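Local structure of NikO protein (Streptomyces tendae, 4FQD) at residues I272-G275 against V276-D280; V311-A315 against D316-A320; C173-M177 against L178-R182; Y110-P113 against A114-S117. The protein acts as an enolpyruvyl transferase essential in nikkomycin biosynthesis, probably taking the enolpyruvyl group it transfers from phosphoenolpyruvate. The protein carries 4 engineered substitutions. All blocks are in the same frame, centred on the assembly; numbering follows the deposited sequence.

Contact 1 (I272-G275 against V276-D280); sequences ICAG and VLLAD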
loop_
_atom_site.group_PDB
_atom_site.type_symbol
_atom_site.label_atom_id
_atom_site.label_comp_id
_atom_site.label_asym_id
_atom_site.label_seq_id
_atom_site.Cartn_x
_atom_site.Cartn_y
_atom_site.Cartn_z
ATOM N N ILE A 272 -4.853 -21.352 7.921
ATOM C CA ILE A 272 -3.596 -20.847 8.460
ATOM C C ILE A 272 -3.889 -19.824 9.554
ATOM O O ILE A 272 -3.259 -19.834 10.613
ATOM C CB ILE A 272 -2.723 -20.208 7.363
ATOM C CG1 ILE A 272 -2.233 -21.280 6.385
ATOM C CG2 ILE A 272 -1.538 -19.479 7.974
ATOM C CD1 ILE A 272 -1.442 -20.727 5.218
ATOM N N CYS A 273 -4.860 -18.954 9.294
ATOM C CA CYS A 273 -5.296 -17.968 10.275
ATOM C C CYS A 273 -5.851 -18.653 11.519
ATOM O O CYS A 273 -5.593 -18.223 12.643
ATOM C CB CYS A 273 -6.354 -17.045 9.668
ATOM S SG CYS A 273 -7.056 -15.846 10.825
ATOM N N ALA A 274 -6.607 -19.725 11.307
ATOM C CA ALA A 274 -7.206 -20.475 12.405
ATOM C C ALA A 274 -6.152 -21.221 13.219
ATOM O O ALA A 274 -6.199 -21.229 14.449
ATOM C CB ALA A 274 -8.253 -21.444 11.874
ATOM N N GLY A 275 -5.205 -21.847 12.526
ATOM C CA GLY A 275 -4.153 -22.604 13.181
ATOM C C GLY A 275 -3.243 -21.745 14.040
ATOM O O GLY A 275 -2.818 -22.160 15.117
ATOM N N VAL A 276 -2.948 -20.542 13.562
ATOM C CA VAL A 276 -2.070 -19.624 14.279
ATOM C C VAL A 276 -2.726 -19.082 15.550
ATOM O O VAL A 276 -2.073 -18.944 16.587
ATOM C CB VAL A 276 -1.632 -18.448 13.371
ATOM C CG1 VAL A 276 -0.979 -17.342 14.184
ATOM C CG2 VAL A 276 -0.687 -18.939 12.286
ATOM N N LEU A 277 -4.022 -18.801 15.474
ATOM C CA LEU A 277 -4.713 -18.102 16.555
ATOM C C LEU A 277 -5.557 -18.992 17.468
ATOM O O LEU A 277 -5.835 -18.621 18.607
ATOM C CB LEU A 277 -5.589 -16.984 15.982
ATOM C CG LEU A 277 -4.869 -15.923 15.147
ATOM C CD1 LEU A 277 -5.851 -14.877 14.642
ATOM C CD2 LEU A 277 -3.750 -15.277 15.949
ATOM N N LEU A 278 -5.966 -20.160 16.978
ATOM C CA LEU A 278 -6.915 -20.987 17.721
ATOM C C LEU A 278 -6.379 -22.353 18.148
ATOM O O LEU A 278 -6.914 -22.970 19.067
ATOM C CB LEU A 278 -8.210 -21.161 16.922
ATOM C CG LEU A 278 -8.915 -19.870 16.500
ATOM C CD1 LEU A 278 -10.159 -20.180 15.679
ATOM C CD2 LEU A 278 -9.264 -19.019 17.713
ATOM N N ALA A 279 -5.329 -22.826 17.485
ATOM C CA ALA A 279 -4.781 -24.146 17.782
ATOM C C ALA A 279 -3.727 -24.101 18.885
ATOM O O ALA A 279 -3.124 -23.058 19.137
ATOM C CB ALA A 279 -4.207 -24.779 16.522
ATOM N N ASP A 280 -3.515 -25.236 19.546
ATOM C CA ASP A 280 -2.479 -25.343 20.571
ATOM C C ASP A 280 -1.342 -26.245 20.097
ATOM O O ASP A 280 -0.282 -26.310 20.720
ATOM C CB ASP A 280 -3.062 -25.850 21.892
ATOM C CG ASP A 280 -3.763 -27.181 21.745
ATOM O OD1 ASP A 280 -4.135 -27.528 20.606
ATOM O OD2 ASP A 280 -3.948 -27.877 22.765
#
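Val276 sits one helical turn beyond Ile272 and gives its backbone N-H to Ile272 O, with N to O 3.0 Å. The same oxygen also meets the side chain of Val276, whose CG2 lies 3.2 Å from Ile272 O. That methyl comes so close because it stands beside the backbone N of its own residue while CG1 is swung opposite that N (chi1 168°). The next two residues repeat the i to i+4 pattern. Leu277 N reaches Cys273 O over 3.3 Å, and Leu278 N reaches Ala274 O over 2.8 Å. Along the helix flank, Cys273 SG lies 4.1 Å from Leu277 CD1, a purely apolar touch. At Ala279 the chain turns extended (psi 157°), and its methyl CB rests 3.3 Å from Gly275 O.

Each strip of side chains then meets a different neighbour. Cys273 and Leu277 pack on helix 344-351 through Leu349, and Ala274 and Leu278 on Leu417 of helix 409-419. Ile272 faces Phe301 and Leu304 of helix 298-307. Arg23 NH1 hydrogen-bonds Ala279 O and Leu24 pairs with Leu278 through the backbone, both from the loop after strand 14-19. Helix 265-278 is buried here among these three helices.

Contact 2 (V311-A315 against D316-A320); sequences VDVGA and DEVTA
Val311 lays CG1 4.1 Å from Val318 CB, and CG2 of Val311 also comes near Ala320 CB. Val318 and Ala320, both buried, carry the tight part of this apolar face. Val318 turns CG1 to the side of its own backbone N (chi1 -59°), where that methyl comes 4.4 Å from Val313 CG1. Toward Val313 the face opens to solvent, although Val294 of helix 290-296 and Phe301 of helix 298-307 still touch that valine.

The backbone is a beta hairpin whose arms, strands 311-313 and 317-320, run antiparallel at 166°, turning through Ala315 and Asp316. Asp312 and Thr319 make its hydrogen-bonded pair: Asp312 N to Thr319 O and Thr319 N to Asp312 O are both 2.8 Å. Nearer the turn, Gly314 N bonds Glu317 O, bent at the hydrogen (138°). Strand 311-313 is an outermost strand of its sheet within the chain, while strand 317-320 pairs on its other side with strand 283-286.

The opposite face is more polar. Asp312 CB and Thr319 CB stand 3.9 Å apart, and the Asp312 carboxylate turns to His321. Glu317 sends its carboxylate to a salt bridge with Arg284. The loose part is the turn itself, where Ala315 and Asp316 are exposed at the tip and Asp316 OD1 accepts a bond from Gly289 N.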
loop_
_atom_site.group_PDB
_atom_site.type_symbol
_atom_site.label_atom_id
_atom_site.label_comp_id
_atom_site.label_asym_id
_atom_site.label_seq_id
_atom_site.Cartn_x
_atom_site.Cartn_y
_atom_site.Cartn_z
ATOM N N VAL A 311 4.857 -21.157 8.796
ATOM C CA VAL A 311 4.104 -22.183 8.085
ATOM C C VAL A 311 5.044 -23.130 7.345
ATOM O O VAL A 311 5.791 -22.710 6.461
ATOM C CB VAL A 311 3.116 -21.574 7.073
ATOM C CG1 VAL A 311 2.476 -22.670 6.234
ATOM C CG2 VAL A 311 2.054 -20.755 7.787
ATOM N N ASP A 312 5.009 -24.406 7.715
ATOM C CA ASP A 312 5.812 -25.418 7.040
ATOM C C ASP A 312 5.118 -25.848 5.755
ATOM O O ASP A 312 4.001 -26.361 5.789
ATOM C CB ASP A 312 6.027 -26.628 7.950
ATOM C CG ASP A 312 6.722 -26.264 9.246
ATOM O OD1 ASP A 312 7.541 -25.322 9.237
ATOM O OD2 ASP A 312 6.447 -26.919 10.274
ATOM N N VAL A 313 5.781 -25.636 4.623
ATOM C CA VAL A 313 5.180 -25.935 3.327
ATOM C C VAL A 313 5.689 -27.246 2.734
ATOM O O VAL A 313 6.889 -27.417 2.516
ATOM C CB VAL A 313 5.416 -24.797 2.319
ATOM C CG1 VAL A 313 4.866 -25.176 0.951
ATOM C CG2 VAL A 313 4.780 -23.509 2.819
ATOM N N GLY A 314 4.764 -28.164 2.477
ATOM C CA GLY A 314 5.088 -29.427 1.838
ATOM C C GLY A 314 4.452 -29.522 0.465
ATOM O O GLY A 314 4.110 -28.506 -0.140
ATOM N N ALA A 315 4.288 -30.745 -0.028
ATOM C CA ALA A 315 3.718 -30.962 -1.352
ATOM C C ALA A 315 2.194 -31.002 -1.311
ATOM O O ALA A 315 1.525 -30.236 -2.006
ATOM C CB ALA A 315 4.262 -32.242 -1.955
ATOM N N ASP A 316 1.653 -31.902 -0.498
ATOM C CA ASP A 316 0.207 -32.050 -0.380
ATOM C C ASP A 316 -0.296 -31.599 0.985
ATOM O O ASP A 316 -1.444 -31.855 1.347
ATOM C CB ASP A 316 -0.212 -33.499 -0.638
ATOM C CG ASP A 316 0.174 -33.980 -2.021
ATOM O OD1 ASP A 316 -0.443 -33.519 -3.006
ATOM O OD2 ASP A 316 1.090 -34.824 -2.125
ATOM N N GLU A 317 0.566 -30.926 1.740
ATOM C CA GLU A 317 0.189 -30.444 3.062
ATOM C C GLU A 317 0.986 -29.214 3.482
ATOM O O GLU A 317 2.134 -29.029 3.074
ATOM C CB GLU A 317 0.360 -31.550 4.108
ATOM C CG GLU A 317 1.806 -31.918 4.391
ATOM C CD GLU A 317 1.954 -32.816 5.605
ATOM O OE1 GLU A 317 2.406 -32.320 6.659
ATOM O OE2 GLU A 317 1.623 -34.015 5.505
ATOM N N VAL A 318 0.361 -28.366 4.291
ATOM C CA VAL A 318 1.063 -27.270 4.945
ATOM C C VAL A 318 0.761 -27.310 6.437
ATOM O O VAL A 318 -0.290 -27.796 6.855
ATOM C CB VAL A 318 0.679 -25.890 4.368
ATOM C CG1 VAL A 318 0.996 -25.832 2.883
ATOM C CG2 VAL A 318 -0.789 -25.588 4.619
ATOM N N THR A 319 1.693 -26.813 7.241
ATOM C CA THR A 319 1.538 -26.853 8.687
ATOM C C THR A 319 1.627 -25.460 9.299
ATOM O O THR A 319 2.675 -24.817 9.255
ATOM C CB THR A 319 2.585 -27.774 9.336
ATOM O OG1 THR A 319 2.365 -29.124 8.908
ATOM C CG2 THR A 319 2.484 -27.710 10.845
ATOM N N ALA A 320 0.516 -25.000 9.865
ATOM C CA ALA A 320 0.459 -23.684 10.486
ATOM C C ALA A 320 0.679 -23.780 11.992
ATOM O O ALA A 320 -0.030 -24.507 12.688
ATOM C CB ALA A 320 -0.869 -23.011 10.181
#

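Contact 3 (C173-M177 against L178-R182); sequences CTIDM and LDYTR
Asp176 OD1 accepts two hydrogen bonds, one from Leu178 N at 3.3 Å and one from His214 ND1. Leu178 N comes from above the carboxylate plane, 46° out of it, although the N-H itself points nearly straight at OD1. The carboxylate gets there because CG lies opposite the backbone N (chi1 -164°), and this also lays OD1 3.5 Å from Leu178 CG. Asp176 works through its backbone too: its O takes Asp179 N at 3.0 Å. Replacing Asp176 by an alanine would probably leave Leu178 N and His214 without their shared acceptor. Water 1 links Asp176 N to Asp179 OD2, which also makes a salt bridge with Arg150.

One residue further on, Tyr180 N bonds Met177 O at 3.0 Å. Ile175 CG2 touches the ring of Tyr180 at its edge, 3.9 Å from CE2. The bent Met177 chain brings SD to 5.3 Å from the ring centre, an oblique Met-aromatic contact, while Asp146 holds the hydroxyl. The Asp176 side-chain bond to Leu178 N fits an Asx turn, leading from edge strand 174-176 into a short 3-10 segment as the chain leaves the sheet for helix 192-204.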
loop_
_atom_site.group_PDB
_atom_site.type_symbol
_atom_site.label_atom_id
_atom_site.label_comp_id
_atom_site.label_asym_id
_atom_site.label_seq_id
_atom_site.Cartn_x
_atom_site.Cartn_y
_atom_site.Cartn_z
ATOM N N CYS A 173 -9.854 -10.286 -32.038
ATOM C CA CYS A 173 -9.531 -8.918 -31.649
ATOM C C CYS A 173 -8.222 -8.854 -30.854
ATOM O O CYS A 173 -7.748 -9.867 -30.340
ATOM C CB CYS A 173 -10.684 -8.318 -30.835
ATOM S SG CYS A 173 -10.509 -6.561 -30.453
ATOM N N THR A 174 -7.638 -7.662 -30.767
ATOM C CA THR A 174 -6.434 -7.450 -29.977
ATOM C C THR A 174 -6.763 -6.522 -28.814
ATOM O O THR A 174 -7.019 -5.336 -29.014
ATOM C CB THR A 174 -5.319 -6.818 -30.825
ATOM O OG1 THR A 174 -5.038 -7.664 -31.947
ATOM C CG2 THR A 174 -4.053 -6.630 -29.998
ATOM N N ILE A 175 -6.765 -7.065 -27.601
ATOM C CA ILE A 175 -7.187 -6.301 -26.432
ATOM C C ILE A 175 -6.092 -6.168 -25.382
ATOM O O ILE A 175 -5.410 -7.139 -25.053
ATOM C CB ILE A 175 -8.404 -6.950 -25.746
ATOM C CG1 ILE A 175 -9.436 -7.409 -26.777
ATOM C CG2 ILE A 175 -9.025 -5.990 -24.741
ATOM C CD1 ILE A 175 -10.624 -8.123 -26.163
ATOM N N ASP A 176 -5.933 -4.958 -24.856
ATOM C CA ASP A 176 -5.092 -4.737 -23.691
ATOM C C ASP A 176 -5.984 -4.820 -22.458
ATOM O O ASP A 176 -6.890 -4.007 -22.288
ATOM C CB ASP A 176 -4.421 -3.365 -23.767
ATOM C CG ASP A 176 -3.250 -3.233 -22.809
ATOM O OD1 ASP A 176 -3.208 -3.970 -21.801
ATOM O OD2 ASP A 176 -2.367 -2.388 -23.067
ATOM N N MET A 177 -5.728 -5.806 -21.603
ATOM C CA MET A 177 -6.579 -6.050 -20.439
ATOM C C MET A 177 -6.525 -4.936 -19.399
ATOM O O MET A 177 -7.343 -4.902 -18.479
ATOM C CB MET A 177 -6.240 -7.395 -19.794
ATOM C CG MET A 177 -6.625 -8.578 -20.654
ATOM S SD MET A 177 -8.391 -8.546 -21.002
ATOM C CE MET A 177 -8.399 -8.963 -22.732
ATOM N N LEU A 178 -5.569 -4.024 -19.545
ATOM C CA LEU A 178 -5.475 -2.877 -18.648
ATOM C C LEU A 178 -6.632 -1.909 -18.880
ATOM O O LEU A 178 -6.867 -0.999 -18.085
ATOM C CB LEU A 178 -4.133 -2.164 -18.817
ATOM C CG LEU A 178 -2.898 -2.996 -18.466
ATOM C CD1 LEU A 178 -1.639 -2.144 -18.513
ATOM C CD2 LEU A 178 -3.062 -3.647 -17.103
ATOM N N ASP A 179 -7.351 -2.119 -19.978
ATOM C CA ASP A 179 -8.564 -1.369 -20.272
ATOM C C ASP A 179 -9.645 -1.659 -19.235
ATOM O O ASP A 179 -10.593 -0.892 -19.078
ATOM C CB ASP A 179 -9.081 -1.734 -21.664
ATOM C CG ASP A 179 -8.276 -1.088 -22.775
ATOM O OD1 ASP A 179 -7.167 -0.579 -22.501
ATOM O OD2 ASP A 179 -8.756 -1.093 -23.927
ATOM N N TYR A 180 -9.489 -2.772 -18.526
ATOM C CA TYR A 180 -10.478 -3.199 -17.546
ATOM C C TYR A 180 -9.917 -3.196 -16.128
ATOM O O TYR A 180 -10.326 -3.994 -15.286
ATOM C CB TYR A 180 -11.017 -4.580 -17.917
ATOM C CG TYR A 180 -11.564 -4.639 -19.324
ATOM C CD1 TYR A 180 -12.866 -4.244 -19.601
ATOM C CD2 TYR A 180 -10.773 -5.074 -20.380
ATOM C CE1 TYR A 180 -13.369 -4.290 -20.887
ATOM C CE2 TYR A 180 -11.266 -5.123 -21.668
ATOM C CZ TYR A 180 -12.565 -4.729 -21.916
ATOM O OH TYR A 180 -13.059 -4.778 -23.199
ATOM N N THR A 181 -8.979 -2.288 -15.873
ATOM C CA THR A 181 -8.425 -2.103 -14.537
ATOM C C THR A 181 -8.664 -0.669 -14.075
ATOM O O THR A 181 -8.699 0.250 -14.892
ATOM C CB THR A 181 -6.910 -2.388 -14.505
ATOM O OG1 THR A 181 -6.220 -1.419 -15.305
ATOM C CG2 THR A 181 -6.615 -3.779 -15.038
ATOM N N ARG A 182 -8.836 -0.480 -12.771
ATOM C CA ARG A 182 -9.024 0.860 -12.224
ATOM C C ARG A 182 -7.726 1.657 -12.306
ATOM O O ARG A 182 -7.715 2.800 -12.762
ATOM C CB ARG A 182 -9.511 0.804 -10.774
ATOM C CG ARG A 182 -9.661 2.178 -10.134
ATOM C CD ARG A 182 -9.962 2.096 -8.644
ATOM N NE ARG A 182 -11.290 1.555 -8.368
ATOM C CZ ARG A 182 -11.514 0.351 -7.850
ATOM N NH1 ARG A 182 -10.495 -0.442 -7.546
ATOM N NH2 ARG A 182 -12.757 -0.057 -7.632
HETATM O O HOH W 1 -7.489 -2.545 -26.065
#

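Contact 4 (Y110-P113 against A114-S117); sequences YLLP and ALVS. With SO4 (sulfate ion), chain C.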
loop_
_atom_site.group_PDB
_atom_site.type_symbol
_atom_site.label_atom_id
_atom_site.label_comp_id
_atom_site.label_asym_id
_atom_site.label_seq_id
_atom_site.Cartn_x
_atom_site.Cartn_y
_atom_site.Cartn_z
ATOM N N TYR A 110 -20.037 -16.583 -16.730
ATOM C CA TYR A 110 -18.987 -17.013 -17.645
ATOM C C TYR A 110 -19.446 -18.156 -18.549
ATOM O O TYR A 110 -18.636 -18.798 -19.217
ATOM C CB TYR A 110 -17.724 -17.393 -16.869
ATOM C CG TYR A 110 -17.208 -16.265 -16.004
ATOM C CD1 TYR A 110 -16.614 -15.146 -16.573
ATOM C CD2 TYR A 110 -17.323 -16.313 -14.621
ATOM C CE1 TYR A 110 -16.147 -14.109 -15.792
ATOM C CE2 TYR A 110 -16.857 -15.279 -13.829
ATOM C CZ TYR A 110 -16.270 -14.180 -14.421
ATOM O OH TYR A 110 -15.804 -13.148 -13.641
ATOM N N LEU A 111 -20.753 -18.397 -18.562
ATOM C CA LEU A 111 -21.349 -19.360 -19.479
ATOM C C LEU A 111 -21.791 -18.639 -20.745
ATOM O O LEU A 111 -22.076 -19.270 -21.762
ATOM C CB LEU A 111 -22.547 -20.052 -18.829
ATOM C CG LEU A 111 -22.243 -20.962 -17.638
ATOM C CD1 LEU A 111 -23.532 -21.470 -17.008
ATOM C CD2 LEU A 111 -21.365 -22.123 -18.070
ATOM N N LEU A 112 -21.843 -17.313 -20.667
ATOM C CA LEU A 112 -22.242 -16.471 -21.795
ATOM C C LEU A 112 -21.447 -16.682 -23.095
ATOM O O LEU A 112 -22.042 -16.707 -24.174
ATOM C CB LEU A 112 -22.243 -14.990 -21.399
ATOM C CG LEU A 112 -23.288 -14.569 -20.365
ATOM C CD1 LEU A 112 -23.184 -13.080 -20.071
ATOM C CD2 LEU A 112 -24.684 -14.930 -20.843
ATOM N N PRO A 113 -20.106 -16.815 -23.006
ATOM C CA PRO A 113 -19.366 -17.094 -24.243
ATOM C C PRO A 113 -19.790 -18.406 -24.897
ATOM O O PRO A 113 -19.819 -18.495 -26.123
ATOM C CB PRO A 113 -17.917 -17.197 -23.761
ATOM C CG PRO A 113 -17.869 -16.337 -22.558
ATOM C CD PRO A 113 -19.192 -16.534 -21.883
ATOM N N ALA A 114 -20.116 -19.407 -24.086
ATOM C CA ALA A 114 -20.568 -20.693 -24.607
ATOM C C ALA A 114 -21.944 -20.571 -25.252
ATOM O O ALA A 114 -22.190 -21.133 -26.319
ATOM C CB ALA A 114 -20.594 -21.733 -23.500
ATOM N N LEU A 115 -22.835 -19.833 -24.597
ATOM C CA LEU A 115 -24.201 -19.657 -25.078
ATOM C C LEU A 115 -24.250 -18.874 -26.388
ATOM O O LEU A 115 -24.910 -19.285 -27.341
ATOM C CB LEU A 115 -25.049 -18.946 -24.020
ATOM C CG LEU A 115 -25.247 -19.670 -22.686
ATOM C CD1 LEU A 115 -25.952 -18.766 -21.685
ATOM C CD2 LEU A 115 -26.027 -20.959 -22.888
ATOM N N VAL A 116 -23.546 -17.749 -26.429
ATOM C CA VAL A 116 -23.594 -16.862 -27.586
ATOM C C VAL A 116 -22.896 -17.476 -28.800
ATOM O O VAL A 116 -23.185 -17.116 -29.940
ATOM C CB VAL A 116 -22.990 -15.472 -27.264
ATOM C CG1 VAL A 116 -21.473 -15.509 -27.338
ATOM C CG2 VAL A 116 -23.540 -14.418 -28.209
ATOM N N SER A 117 -21.989 -18.414 -28.553
ATOM C CA SER A 117 -21.222 -19.031 -29.626
ATOM C C SER A 117 -21.914 -20.280 -30.154
ATOM O O SER A 117 -21.682 -20.698 -31.288
ATOM C CB SER A 117 -19.815 -19.379 -29.143
ATOM O OG SER A 117 -19.090 -20.068 -30.143
HETATM S S SO4 C . -14.331 -12.585 -10.680
HETATM O O1 SO4 C . -13.661 -12.905 -11.937
HETATM O O2 SO4 C . -15.371 -13.577 -10.417
HETATM O O3 SO4 C . -13.354 -12.602 -9.596
HETATM O O4 SO4 C . -14.933 -11.257 -10.772
HETATM O O HOH W 2 -18.419 -20.188 -21.692
#
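The N-terminal part of helix 112-118 and the residues leading into it make this contact, Leu112 and Leu115 meeting on one flank with CD2 of the first 4.1 Å from CD1 of the second. The i to i+4 bonds begin with Leu115 N to Leu111 O. Val116 N follows to Leu112 O over 2.9 Å at 169°, nearly straight at the hydrogen. The third, Ser117 N to Pro113 O, is weak. Val116 turns CG1 into the cramped slot between its own N and carbonyl carbon (chi1 81°), and there the methyl lies 3.4 Å from Leu112 O and 3.6 Å from Pro113 O. One step earlier, water 2 stands in for a direct bond: it donates to Tyr110 O at 2.8 Å and weakly accepts from Ala114 N.

Tyr110 points away from the turn. Val38 and Ala42 of helix 34-44, and Lys197 and Thr198 of helix 192-204, pack against its side chain. Its OH lies 2.7 Å from O1 of a sulfate ion, a weak bond whose proton might serve another acceptor; Ser193 and Lys197 also bind that sulfate, which probably came from the crystallisation liquor. A phenylalanine in place of Tyr110 would probably keep much of the packing but lose this weak hydroxyl contact, leaving the sulfate to Ser193 and Lys197. Pro113 lies on Leu201 and Met202, while Leu112 and Leu115 rest on strand 121-124, so this short buried helix is packed between strand and helix, as in the beta/alpha inverse barrel.

In the fold
From the N terminus the order is contact 4, contact 3, contact 1, contact 2. Each closes locally before the next opens, so none nest or cross. Contact 4 lies in the N-terminal part of helix 112-118 and contact 3 turns the chain at the end of strand 174-176. Their nearest atoms are about 11 Å apart, but both lean on helix 192-204, which ties them together. Far across the molecule, contact 1 lies near the C-terminal end of helix 265-278 and contact 2 folds back strands 311-313 and 317-320. These two touch directly: Ile272 CG2 packs 3.8 Å from Val311 CG2, joining helix to hairpin. Contacts 1 and 4, centres 42 Å apart, lie on opposite sides of the chain's centre.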